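Local coordinates for protein exopolygalacturonate lyase (Vibrio vulnificus, PDB 5A29) that probably cleaves pectic polygalacturonate by beta-elimination as a metal-binding polysaccharide lyase of family 2, acting from chain ends, at residues N42-G47 and P55-G60; D59-N62 and K67-E70; Q264-Q269 and Y283-P288. All coordinates share one frame; numbering follows the deposited sequence.

Contact 1: residues N42-G47 and P55-G60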
ATOM      1  N   ASN A  42       0.291 -11.178 -23.022  1.00 19.25           N
ATOM      2  CA  ASN A  42      -0.756 -10.237 -23.350  1.00 21.35           C
ATOM      3  C   ASN A  42      -0.340  -8.814 -22.999  1.00 21.62           C
ATOM      4  O   ASN A  42      -0.453  -7.906 -23.814  1.00 21.17           O
ATOM      5  CB  ASN A  42      -2.062 -10.595 -22.640  1.00 20.88           C
ATOM      6  CG  ASN A  42      -2.750 -11.815 -23.278  1.00 26.22           C
ATOM      7  OD1 ASN A  42      -2.458 -12.142 -24.448  1.00 24.48           O
ATOM      8  ND2 ASN A  42      -3.643 -12.455 -22.568  1.00 21.63           N
ATOM      9  N   VAL A  43       0.154  -8.625 -21.771  1.00 22.72           N
ATOM     10  CA  VAL A  43       0.569  -7.289 -21.355  1.00 21.13           C
ATOM     11  C   VAL A  43       1.649  -6.750 -22.252  1.00 21.43           C
ATOM     12  O   VAL A  43       1.588  -5.580 -22.639  1.00 21.08           O
ATOM     13  CB  VAL A  43       1.079  -7.291 -19.914  1.00 21.83           C
ATOM     14  CG1 VAL A  43       1.661  -5.922 -19.571  1.00 20.22           C
ATOM     15  CG2 VAL A  43      -0.075  -7.642 -18.997  1.00 20.20           C
ATOM     16  N   LEU A  44       2.663  -7.559 -22.527  1.00 18.99           N
ATOM     17  CA  LEU A  44       3.832  -7.049 -23.287  1.00 21.54           C
ATOM     18  C   LEU A  44       3.487  -6.749 -24.770  1.00 26.31           C
ATOM     19  O   LEU A  44       4.164  -5.921 -25.425  1.00 26.50           O
ATOM     20  CB  LEU A  44       5.012  -8.014 -23.219  1.00 20.46           C
ATOM     21  CG  LEU A  44       5.658  -8.243 -21.812  1.00 23.16           C
ATOM     22  CD1 LEU A  44       6.647  -9.407 -21.813  1.00 22.94           C
ATOM     23  CD2 LEU A  44       6.251  -6.974 -21.194  1.00 23.11           C
ATOM     24  N   GLN A  45       2.448  -7.400 -25.261  1.00 24.73           N
ATOM     25  CA  GLN A  45       1.900  -7.163 -26.640  1.00 24.09           C
ATOM     26  C   GLN A  45       0.865  -6.082 -26.647  1.00 22.87           C
ATOM     27  O   GLN A  45       1.079  -5.036 -27.271  1.00 27.26           O
ATOM     28  CB  GLN A  45       1.285  -8.463 -27.226  1.00 25.82           C
ATOM     29  CG  GLN A  45       0.580  -8.214 -28.576  1.00 28.85           C
ATOM     30  CD  GLN A  45       1.588  -7.846 -29.632  1.00 32.74           C
ATOM     31  OE1 GLN A  45       2.533  -8.591 -29.863  1.00 33.99           O
ATOM     32  NE2 GLN A  45       1.438  -6.670 -30.253  1.00 36.40           N
ATOM     33  N   GLU A  46      -0.274  -6.323 -26.008  1.00 21.80           N
ATOM     34  CA  GLU A  46      -1.381  -5.411 -26.047  1.00 23.32           C
ATOM     35  C   GLU A  46      -1.111  -4.119 -25.276  1.00 28.26           C
ATOM     36  O   GLU A  46      -1.779  -3.101 -25.524  1.00 25.21           O
ATOM     37  CB  GLU A  46      -2.642  -6.087 -25.553  1.00 26.24           C
ATOM     38  CG  GLU A  46      -2.871  -7.401 -26.304  1.00 30.05           C
ATOM     39  CD  GLU A  46      -4.046  -8.159 -25.745  1.00 41.28           C
ATOM     40  OE1 GLU A  46      -4.183  -8.267 -24.489  1.00 38.54           O
ATOM     41  OE2 GLU A  46      -4.826  -8.677 -26.582  1.00 41.05           O
ATOM     42  N   GLY A  47      -0.155  -4.156 -24.327  1.00 24.31           N
ATOM     43  CA  GLY A  47       0.135  -2.947 -23.550  1.00 25.51           C
ATOM     44  C   GLY A  47       1.188  -2.050 -24.207  1.00 28.15           C
ATOM     45  O   GLY A  47       1.702  -1.150 -23.552  1.00 28.02           O
ATOM     46  N   PRO A  55       9.715   0.799 -25.234  1.00 30.55           N
ATOM     47  CA  PRO A  55       9.508  -0.174 -24.160  1.00 30.72           C
ATOM     48  C   PRO A  55       8.411   0.179 -23.132  1.00 28.52           C
ATOM     49  O   PRO A  55       8.065  -0.692 -22.334  1.00 32.85           O
ATOM     50  CB  PRO A  55      10.860  -0.231 -23.487  1.00 29.42           C
ATOM     51  CG  PRO A  55      11.830   0.164 -24.564  1.00 30.79           C
ATOM     52  CD  PRO A  55      11.119   1.243 -25.311  1.00 28.90           C
ATOM     53  N   LEU A  56       7.870   1.407 -23.139  1.00 26.50           N
ATOM     54  CA  LEU A  56       6.879   1.745 -22.120  1.00 26.45           C
ATOM     55  C   LEU A  56       5.644   0.838 -22.183  1.00 29.45           C
ATOM     56  O   LEU A  56       5.247   0.373 -23.268  1.00 26.47           O
ATOM     57  CB  LEU A  56       6.453   3.211 -22.197  1.00 26.84           C
ATOM     58  CG  LEU A  56       7.460   4.341 -21.972  1.00 26.53           C
ATOM     59  CD1 LEU A  56       6.597   5.611 -22.081  1.00 27.96           C
ATOM     60  CD2 LEU A  56       8.138   4.191 -20.616  1.00 26.72           C
ATOM     61  N   LEU A  57       4.965   0.677 -21.056  1.00 26.15           N
ATOM     62  CA  LEU A  57       3.762  -0.146 -20.972  1.00 24.27           C
ATOM     63  C   LEU A  57       2.571   0.709 -20.620  1.00 27.42           C
ATOM     64  O   LEU A  57       2.691   1.663 -19.845  1.00 24.08           O
ATOM     65  CB  LEU A  57       3.931  -1.210 -19.873  1.00 26.25           C
ATOM     66  CG  LEU A  57       4.750  -2.449 -20.212  1.00 27.41           C
ATOM     67  CD1 LEU A  57       4.868  -3.282 -18.962  1.00 28.17           C
ATOM     68  CD2 LEU A  57       4.041  -3.301 -21.264  1.00 30.84           C
ATOM     69  N   ALA A  58       1.407   0.299 -21.118  1.00 23.11           N
ATOM     70  CA  ALA A  58       0.148   0.824 -20.699  1.00 24.74           C
ATOM     71  C   ALA A  58      -0.079   0.443 -19.217  1.00 27.80           C
ATOM     72  O   ALA A  58       0.282  -0.638 -18.790  1.00 24.40           O
ATOM     73  CB  ALA A  58      -0.962   0.224 -21.577  1.00 27.85           C
ATOM     74  N   ASP A  59      -0.742   1.300 -18.459  1.00 27.14           N
ATOM     75  CA  ASP A  59      -1.236   0.886 -17.123  1.00 25.49           C
ATOM     76  C   ASP A  59      -2.334  -0.151 -17.157  1.00 23.70           C
ATOM     77  O   ASP A  59      -2.546  -0.878 -16.181  1.00 21.07           O
ATOM     78  CB  ASP A  59      -1.905   2.070 -16.459  1.00 27.21           C
ATOM     79  CG  ASP A  59      -0.939   2.973 -15.777  1.00 34.96           C
ATOM     80  OD1 ASP A  59       0.233   2.955 -16.192  1.00 34.88           O
ATOM     81  OD2 ASP A  59      -1.371   3.692 -14.800  1.00 37.08           O
ATOM     82  N   GLY A  60      -3.158  -0.145 -18.214  1.00 19.91           N
ATOM     83  CA  GLY A  60      -4.364  -0.958 -18.192  1.00 20.18           C
ATOM     84  C   GLY A  60      -4.756  -1.287 -19.656  1.00 22.71           C
ATOM     85  O   GLY A  60      -4.333  -0.575 -20.569  1.00 21.93           O
TER
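The C-terminal end of helix 27-46, closed by Gly47, meets the extended run Leu57-Ala58 that leads into strand 60-62, so the contact seats a helix end on the chain that returns past it. Gly47 is the first residue to leave helical geometry, yet its N still completes the last turn, lying 2.8 Å from Val43 O. Its own carbonyl faces across the contact. Ala58 N donates to Gly47 O over 2.8 Å with an N-H...O angle of 156°, approaching in the carbonyl plane on a lone pair. Leu57 CA adds a CH...O contact to the same oxygen (Leu57 CA to Gly47 O, 3.5 Å), and the methyl of Ala58 lies against it as well, with Ala58 CB 3.6 Å from Gly47 O.

Beside this polar point the side chain of Leu57 carries the apolar part. CG lies anti to the carbonyl carbon (chi1 -79°), which brings CD2 over the helix end. There CD2 packs on the backbone, 3.6 Å from Val43 O, and on the CG1 methyl of Val43, with Leu57 CD2 3.9 Å from Val43 CG1. The two side chains cross at about a right angle. Leu44 touches more loosely through one methyl, Leu44 CD2 standing 4.3 Å from Leu57 CD2.

Phe90 of helix 88-101 packs on Val43, Leu44 and Leu57 alike, and Ile113 of helix 105-120 also touches Leu57. Arg48 hydrogen-bonds both Leu44 O and Leu56 O, a second tie between the helix and the returning chain.

Chemically, a buried carbonyl just past the helix is satisfied by one well-aligned backbone N-H, while methyls of Leu57 and Ala58 flank that oxygen and may shield it from water.

Contact 2: residues D59-N62 and K67-E70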
ATOM      1  N   ASP A  59      -0.742   1.300 -18.459  1.00 27.14           N
ATOM      2  CA  ASP A  59      -1.236   0.886 -17.123  1.00 25.49           C
ATOM      3  C   ASP A  59      -2.334  -0.151 -17.157  1.00 23.70           C
ATOM      4  O   ASP A  59      -2.546  -0.878 -16.181  1.00 21.07           O
ATOM      5  CB  ASP A  59      -1.905   2.070 -16.459  1.00 27.21           C
ATOM      6  CG  ASP A  59      -0.939   2.973 -15.777  1.00 34.96           C
ATOM      7  OD1 ASP A  59       0.233   2.955 -16.192  1.00 34.88           O
ATOM      8  OD2 ASP A  59      -1.371   3.692 -14.800  1.00 37.08           O
ATOM      9  N   GLY A  60      -3.158  -0.145 -18.214  1.00 19.91           N
ATOM     10  CA  GLY A  60      -4.364  -0.958 -18.192  1.00 20.18           C
ATOM     11  C   GLY A  60      -4.756  -1.287 -19.656  1.00 22.71           C
ATOM     12  O   GLY A  60      -4.333  -0.575 -20.569  1.00 21.93           O
ATOM     13  N   ILE A  61      -5.531  -2.360 -19.836  1.00 22.13           N
ATOM     14  CA  ILE A  61      -5.951  -2.827 -21.174  1.00 22.75           C
ATOM     15  C   ILE A  61      -7.413  -3.000 -21.196  1.00 21.81           C
ATOM     16  O   ILE A  61      -8.003  -3.584 -20.272  1.00 23.48           O
ATOM     17  CB  ILE A  61      -5.305  -4.196 -21.491  1.00 26.47           C
ATOM     18  CG1 ILE A  61      -3.787  -4.105 -21.388  1.00 30.13           C
ATOM     19  CG2 ILE A  61      -5.791  -4.736 -22.832  1.00 32.47           C
ATOM     20  CD1 ILE A  61      -3.175  -3.271 -22.468  1.00 31.75           C
ATOM     21  N   ASN A  62      -8.078  -2.466 -22.248  1.00 23.06           N
ATOM     22  CA  ASN A  62      -9.515  -2.694 -22.421  1.00 19.72           C
ATOM     23  C   ASN A  62      -9.712  -4.160 -22.861  1.00 22.51           C
ATOM     24  O   ASN A  62      -9.102  -4.566 -23.854  1.00 26.21           O
ATOM     25  CB  ASN A  62     -10.029  -1.712 -23.537  1.00 23.84           C
ATOM     26  CG  ASN A  62     -11.511  -1.877 -23.850  1.00 28.88           C
ATOM     27  OD1 ASN A  62     -11.949  -2.969 -24.187  1.00 27.67           O
ATOM     28  ND2 ASN A  62     -12.307  -0.775 -23.737  1.00 27.27           N
ATOM     29  N   LYS A  67      -7.059  -2.692 -26.370  1.00 26.80           N
ATOM     30  CA  LYS A  67      -6.279  -1.453 -26.518  1.00 28.75           C
ATOM     31  C   LYS A  67      -5.951  -0.923 -25.110  1.00 24.03           C
ATOM     32  O   LYS A  67      -6.818  -1.050 -24.230  1.00 25.31           O
ATOM     33  CB  LYS A  67      -7.126  -0.373 -27.195  1.00 31.90           C
ATOM     34  CG  LYS A  67      -7.629  -0.759 -28.589  1.00 42.98           C
ATOM     35  CD  LYS A  67      -6.472  -1.322 -29.400  1.00 46.48           C
ATOM     36  CE  LYS A  67      -5.733  -0.216 -30.122  1.00 61.41           C
ATOM     37  NZ  LYS A  67      -6.676   0.401 -31.094  1.00 70.58           N
ATOM     38  N   PRO A  68      -4.826  -0.223 -24.977  1.00 25.29           N
ATOM     39  CA  PRO A  68      -4.495   0.489 -23.704  1.00 26.32           C
ATOM     40  C   PRO A  68      -5.511   1.538 -23.306  1.00 30.14           C
ATOM     41  O   PRO A  68      -6.119   2.213 -24.190  1.00 27.26           O
ATOM     42  CB  PRO A  68      -3.155   1.143 -24.013  1.00 25.20           C
ATOM     43  CG  PRO A  68      -2.543   0.317 -25.101  1.00 25.02           C
ATOM     44  CD  PRO A  68      -3.721  -0.108 -25.959  1.00 27.04           C
ATOM     45  N   VAL A  69      -5.730   1.672 -21.998  1.00 24.22           N
ATOM     46  CA  VAL A  69      -6.800   2.522 -21.496  1.00 24.50           C
ATOM     47  C   VAL A  69      -6.375   3.995 -21.602  1.00 23.92           C
ATOM     48  O   VAL A  69      -5.189   4.294 -21.797  1.00 22.94           O
ATOM     49  CB  VAL A  69      -7.205   2.177 -20.063  1.00 24.01           C
ATOM     50  CG1 VAL A  69      -7.853   0.792 -19.974  1.00 24.01           C
ATOM     51  CG2 VAL A  69      -5.978   2.333 -19.132  1.00 21.57           C
ATOM     52  N   GLU A  70      -7.368   4.895 -21.523  1.00 25.91           N
ATOM     53  CA  GLU A  70      -7.151   6.313 -21.778  1.00 24.43           C
ATOM     54  C   GLU A  70      -7.669   7.197 -20.653  1.00 22.33           C
ATOM     55  O   GLU A  70      -8.749   6.984 -20.143  1.00 25.62           O
ATOM     56  CB  GLU A  70      -7.932   6.710 -23.073  1.00 24.81           C
ATOM     57  CG  GLU A  70      -7.318   6.103 -24.306  1.00 41.60           C
ATOM     58  CD  GLU A  70      -8.120   6.417 -25.573  1.00 44.88           C
ATOM     59  OE1 GLU A  70      -9.313   6.786 -25.489  1.00 48.56           O
ATOM     60  OE2 GLU A  70      -7.528   6.308 -26.646  1.00 54.29           O
TER
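Gly60 O takes the amide of Val69, and two residues further on the direction of donation reverses between Asn62 and Lys67. Val69 N lies 3.0 Å from Gly60 O, but it sits 51° out of the carbonyl plane. The second bond is straighter: Asn62 N to Lys67 O is 2.7 Å, with 173° at the hydrogen. Between them Pro68 and Ile61 form a non-hydrogen-bonded pair, and Pro68 CA approaches Gly60 O to 3.3 Å in a CH...O contact.

Val69 grips the Gly60 peptide with both methyls. Its CG1, anti to the carbonyl carbon (chi1 -67°), reaches 3.7 Å from Gly60 C, while Val69 CG2 is 3.6 Å from Gly60 O. Over the proline the contact is lighter, with Ile61 CD1 4.2 Å from Pro68 CA.

These bonds make a single antiparallel beta bridge between strand 60-62 and the run entering strand 70-72, the two joined by a four-residue connection. Asn62 OD1 accepts from Thr64 N, closing an Asx turn, and from Thr65 N. Further out, Ile61 bonds through its backbone to Ala515 of strand 514-516, and Val69 to Ile81 of strand 78-82, linking the bridge to two different sheets. Asp59, just ahead of the strand, bonds Asn83 N, Asn86 and Gln87 through its carboxylate.

Contact 3: residues Q264-Q269 and Y283-P288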
ATOM      1  N   GLN A 264      14.739   5.964  10.925  1.00 19.14           N
ATOM      2  CA  GLN A 264      14.490   5.587  12.279  1.00 20.38           C
ATOM      3  C   GLN A 264      13.758   6.726  13.063  1.00 18.76           C
ATOM      4  O   GLN A 264      12.839   6.447  13.835  1.00 21.23           O
ATOM      5  CB  GLN A 264      15.800   5.225  13.010  1.00 20.67           C
ATOM      6  CG  GLN A 264      15.605   4.841  14.449  1.00 24.94           C
ATOM      7  CD  GLN A 264      16.941   4.618  15.158  1.00 34.43           C
ATOM      8  OE1 GLN A 264      17.803   5.488  15.170  1.00 35.74           O
ATOM      9  NE2 GLN A 264      17.087   3.469  15.774  1.00 32.87           N
ATOM     10  N   TYR A 265      14.205   7.958  12.891  1.00 20.47           N
ATOM     11  CA  TYR A 265      13.579   9.093  13.659  1.00 20.86           C
ATOM     12  C   TYR A 265      12.075   9.149  13.306  1.00 20.34           C
ATOM     13  O   TYR A 265      11.205   9.254  14.170  1.00 19.40           O
ATOM     14  CB  TYR A 265      14.267  10.388  13.271  1.00 20.39           C
ATOM     15  CG  TYR A 265      13.573  11.608  13.856  1.00 23.63           C
ATOM     16  CD1 TYR A 265      13.736  11.934  15.231  1.00 21.63           C
ATOM     17  CD2 TYR A 265      12.676  12.349  13.090  1.00 22.62           C
ATOM     18  CE1 TYR A 265      13.056  13.030  15.797  1.00 23.02           C
ATOM     19  CE2 TYR A 265      11.983  13.428  13.643  1.00 22.51           C
ATOM     20  CZ  TYR A 265      12.196  13.781  14.999  1.00 23.87           C
ATOM     21  OH  TYR A 265      11.498  14.889  15.548  1.00 26.32           O
ATOM     22  N   LEU A 266      11.797   9.155  12.008  1.00 17.93           N
ATOM     23  CA  LEU A 266      10.400   9.292  11.547  1.00 17.91           C
ATOM     24  C   LEU A 266       9.546   8.117  12.016  1.00 18.08           C
ATOM     25  O   LEU A 266       8.454   8.276  12.584  1.00 17.76           O
ATOM     26  CB  LEU A 266      10.384   9.477  10.021  1.00 18.88           C
ATOM     27  CG  LEU A 266       8.994   9.641   9.374  1.00 21.86           C
ATOM     28  CD1 LEU A 266       8.173  10.807  10.010  1.00 21.47           C
ATOM     29  CD2 LEU A 266       9.166   9.903   7.883  1.00 22.60           C
ATOM     30  N   MET A 267      10.038   6.896  11.852  1.00 18.69           N
ATOM     31  CA  MET A 267       9.304   5.712  12.351  1.00 19.94           C
ATOM     32  C   MET A 267       9.026   5.797  13.870  1.00 21.30           C
ATOM     33  O   MET A 267       7.923   5.455  14.374  1.00 18.85           O
ATOM     34  CB  MET A 267      10.070   4.428  12.013  1.00 22.05           C
ATOM     35  CG  MET A 267       9.404   3.173  12.506  1.00 26.16           C
ATOM     36  SD  MET A 267      10.377   1.631  12.221  1.00 33.24           S
ATOM     37  CE  MET A 267      10.629   1.672  10.482  1.00 31.63           C
ATOM     38  N   THR A 268      10.039   6.256  14.614  1.00 18.30           N
ATOM     39  CA  THR A 268       9.936   6.347  16.071  1.00 18.30           C
ATOM     40  C   THR A 268       8.871   7.365  16.530  1.00 15.95           C
ATOM     41  O   THR A 268       8.307   7.181  17.591  1.00 17.53           O
ATOM     42  CB  THR A 268      11.337   6.817  16.614  1.00 21.87           C
ATOM     43  OG1 THR A 268      12.212   5.701  16.445  1.00 24.98           O
ATOM     44  CG2 THR A 268      11.275   7.067  18.095  1.00 27.90           C
ATOM     45  N   GLN A 269       8.684   8.443  15.775  1.00 16.66           N
ATOM     46  CA  GLN A 269       7.694   9.491  16.204  1.00 18.39           C
ATOM     47  C   GLN A 269       6.278   8.841  16.378  1.00 19.44           C
ATOM     48  O   GLN A 269       5.507   9.206  17.330  1.00 16.23           O
ATOM     49  CB  GLN A 269       7.681  10.676  15.255  1.00 17.27           C
ATOM     50  CG  GLN A 269       9.014  11.490  15.113  1.00 20.41           C
ATOM     51  CD  GLN A 269       9.714  11.605  16.476  1.00 22.62           C
ATOM     52  OE1 GLN A 269       9.229  12.311  17.363  1.00 23.84           O
ATOM     53  NE2 GLN A 269      10.776  10.818  16.680  1.00 21.03           N
ATOM     54  N   TYR A 283      -2.414   7.059  14.113  1.00 16.20           N
ATOM     55  CA  TYR A 283      -2.381   7.249  12.656  1.00 15.99           C
ATOM     56  C   TYR A 283      -1.389   8.364  12.303  1.00 18.21           C
ATOM     57  O   TYR A 283      -0.929   8.473  11.182  1.00 16.59           O
ATOM     58  CB  TYR A 283      -3.802   7.590  12.175  1.00 15.58           C
ATOM     59  CG  TYR A 283      -3.917   7.793  10.678  1.00 15.84           C
ATOM     60  CD1 TYR A 283      -3.847   6.667   9.828  1.00 16.87           C
ATOM     61  CD2 TYR A 283      -4.099   9.074  10.117  1.00 16.57           C
ATOM     62  CE1 TYR A 283      -4.001   6.821   8.478  1.00 18.09           C
ATOM     63  CE2 TYR A 283      -4.235   9.246   8.738  1.00 18.60           C
ATOM     64  CZ  TYR A 283      -4.129   8.099   7.934  1.00 20.69           C
ATOM     65  OH  TYR A 283      -4.303   8.180   6.599  1.00 19.23           O
ATOM     66  N   GLN A 284      -1.138   9.281  13.255  1.00 18.23           N
ATOM     67  CA  GLN A 284      -0.176  10.381  12.998  1.00 15.80           C
ATOM     68  C   GLN A 284       0.302  10.857  14.397  1.00 15.16           C
ATOM     69  O   GLN A 284      -0.316  10.498  15.436  1.00 17.23           O
ATOM     70  CB  GLN A 284      -0.806  11.558  12.225  1.00 16.19           C
ATOM     71  CG  GLN A 284      -1.958  12.260  12.969  1.00 15.95           C
ATOM     72  CD  GLN A 284      -2.864  12.957  11.965  1.00 20.80           C
ATOM     73  OE1 GLN A 284      -3.671  12.293  11.273  1.00 20.20           O
ATOM     74  NE2 GLN A 284      -2.763  14.265  11.862  1.00 20.67           N
ATOM     75  N   PHE A 285       1.330  11.688  14.408  1.00 16.76           N
ATOM     76  CA  PHE A 285       1.957  12.051  15.716  1.00 19.15           C
ATOM     77  C   PHE A 285       1.842  13.550  15.984  1.00 18.95           C
ATOM     78  O   PHE A 285       2.344  14.010  17.030  1.00 20.49           O
ATOM     79  CB  PHE A 285       3.435  11.596  15.859  1.00 18.85           C
ATOM     80  CG  PHE A 285       4.346  12.029  14.747  1.00 19.13           C
ATOM     81  CD1 PHE A 285       4.527  11.242  13.620  1.00 17.66           C
ATOM     82  CD2 PHE A 285       5.085  13.220  14.840  1.00 20.16           C
ATOM     83  CE1 PHE A 285       5.393  11.615  12.583  1.00 22.70           C
ATOM     84  CE2 PHE A 285       5.961  13.594  13.835  1.00 21.16           C
ATOM     85  CZ  PHE A 285       6.157  12.808  12.696  1.00 20.51           C
ATOM     86  N   THR A 286       1.165  14.277  15.095  1.00 19.07           N
ATOM     87  CA  THR A 286       0.891  15.722  15.351  1.00 20.99           C
ATOM     88  C   THR A 286      -0.530  16.037  14.874  1.00 21.83           C
ATOM     89  O   THR A 286      -1.044  15.302  14.035  1.00 20.45           O
ATOM     90  CB  THR A 286       1.859  16.645  14.614  1.00 21.50           C
ATOM     91  OG1 THR A 286       1.848  16.399  13.202  1.00 23.17           O
ATOM     92  CG2 THR A 286       3.314  16.520  15.152  1.00 22.27           C
ATOM     93  N   SER A 287      -1.145  17.122  15.380  1.00 20.02           N
ATOM     94  CA  SER A 287      -2.419  17.652  14.873  1.00 19.18           C
ATOM     95  C   SER A 287      -2.176  18.992  14.243  1.00 20.09           C
ATOM     96  O   SER A 287      -1.172  19.688  14.540  1.00 20.88           O
ATOM     97  CB  SER A 287      -3.431  17.947  16.017  1.00 22.28           C
ATOM     98  OG  SER A 287      -3.920  16.767  16.632  1.00 24.28           O
ATOM     99  N   PRO A 288      -3.092  19.380  13.362  1.00 20.05           N
ATOM    100  CA  PRO A 288      -3.052  20.679  12.733  1.00 19.62           C
ATOM    101  C   PRO A 288      -3.490  21.764  13.706  1.00 22.57           C
ATOM    102  O   PRO A 288      -4.492  21.626  14.431  1.00 22.05           O
ATOM    103  CB  PRO A 288      -4.100  20.569  11.632  1.00 19.20           C
ATOM    104  CG  PRO A 288      -5.050  19.548  12.075  1.00 22.52           C
ATOM    105  CD  PRO A 288      -4.272  18.574  12.969  1.00 17.79           C
TER
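Phe285 lays one face of its ring on the beta carbon of Gln269, whose CB stands 3.4 Å from the ring centroid and only 1° off the normal, a nearly perfectly centred CH-pi contact. This joins helix 259-272 to the irregular chain that leads into strand 287-288, packing a helix flank against an aromatic side chain. Gln269 CG carries the overlap toward the far rim, 3.9 Å from Phe285 CE2. Leu266, one turn earlier, comes instead to the ring edge, near its plane: Leu266 CD1 is 3.9 Å from Phe285 CE1, and the two side chains are roughly perpendicular.

The backbone directs CB of Phe285 at the helix, with Phe285 CB 3.5 Å from Gln269 O. A chi1 of 53° then places CG between the backbone N and the carbonyl carbon and turns the ring over Gln269 CB. The Phe285 amide is held by Thr232 OG1, and Tyr270, which lines a bound tartrate, meets the phenylalanine ring edge-to-face.

Past CG the glutamine chain bends at chi2 and its amide, almost perpendicular to the phenyl ring, turns back along the helix. Gln269 OE1 accepts a hydrogen bond from Ser215 OG, outside the two segments, while Gln269 NE2 hydrogen-bonds Tyr265 O at 3.0 Å, from the carbonyl face opposite Gln269 N.

Contacts 1 and 2 adjoin, their centres 8 Å apart, and they share Asp59 and Gly60, so the chain passes directly from the helix-end packing into the beta bridge. They also touch in space: Ile61 CD1 lies 3.4 Å from Glu46 O and 3.5 Å from Gly47 CA, and Ala58 CB meets Pro68 CB at 3.4 Å. Contact 3 is remote, on the other side of the chain's centre, about 39 Å from contact 1 and 38 Å from contact 2 between centres. All three lie away from the manganese site of His133, Glu154 and His196, although the Phe285 side chain is about 8 Å from a bound tartrate.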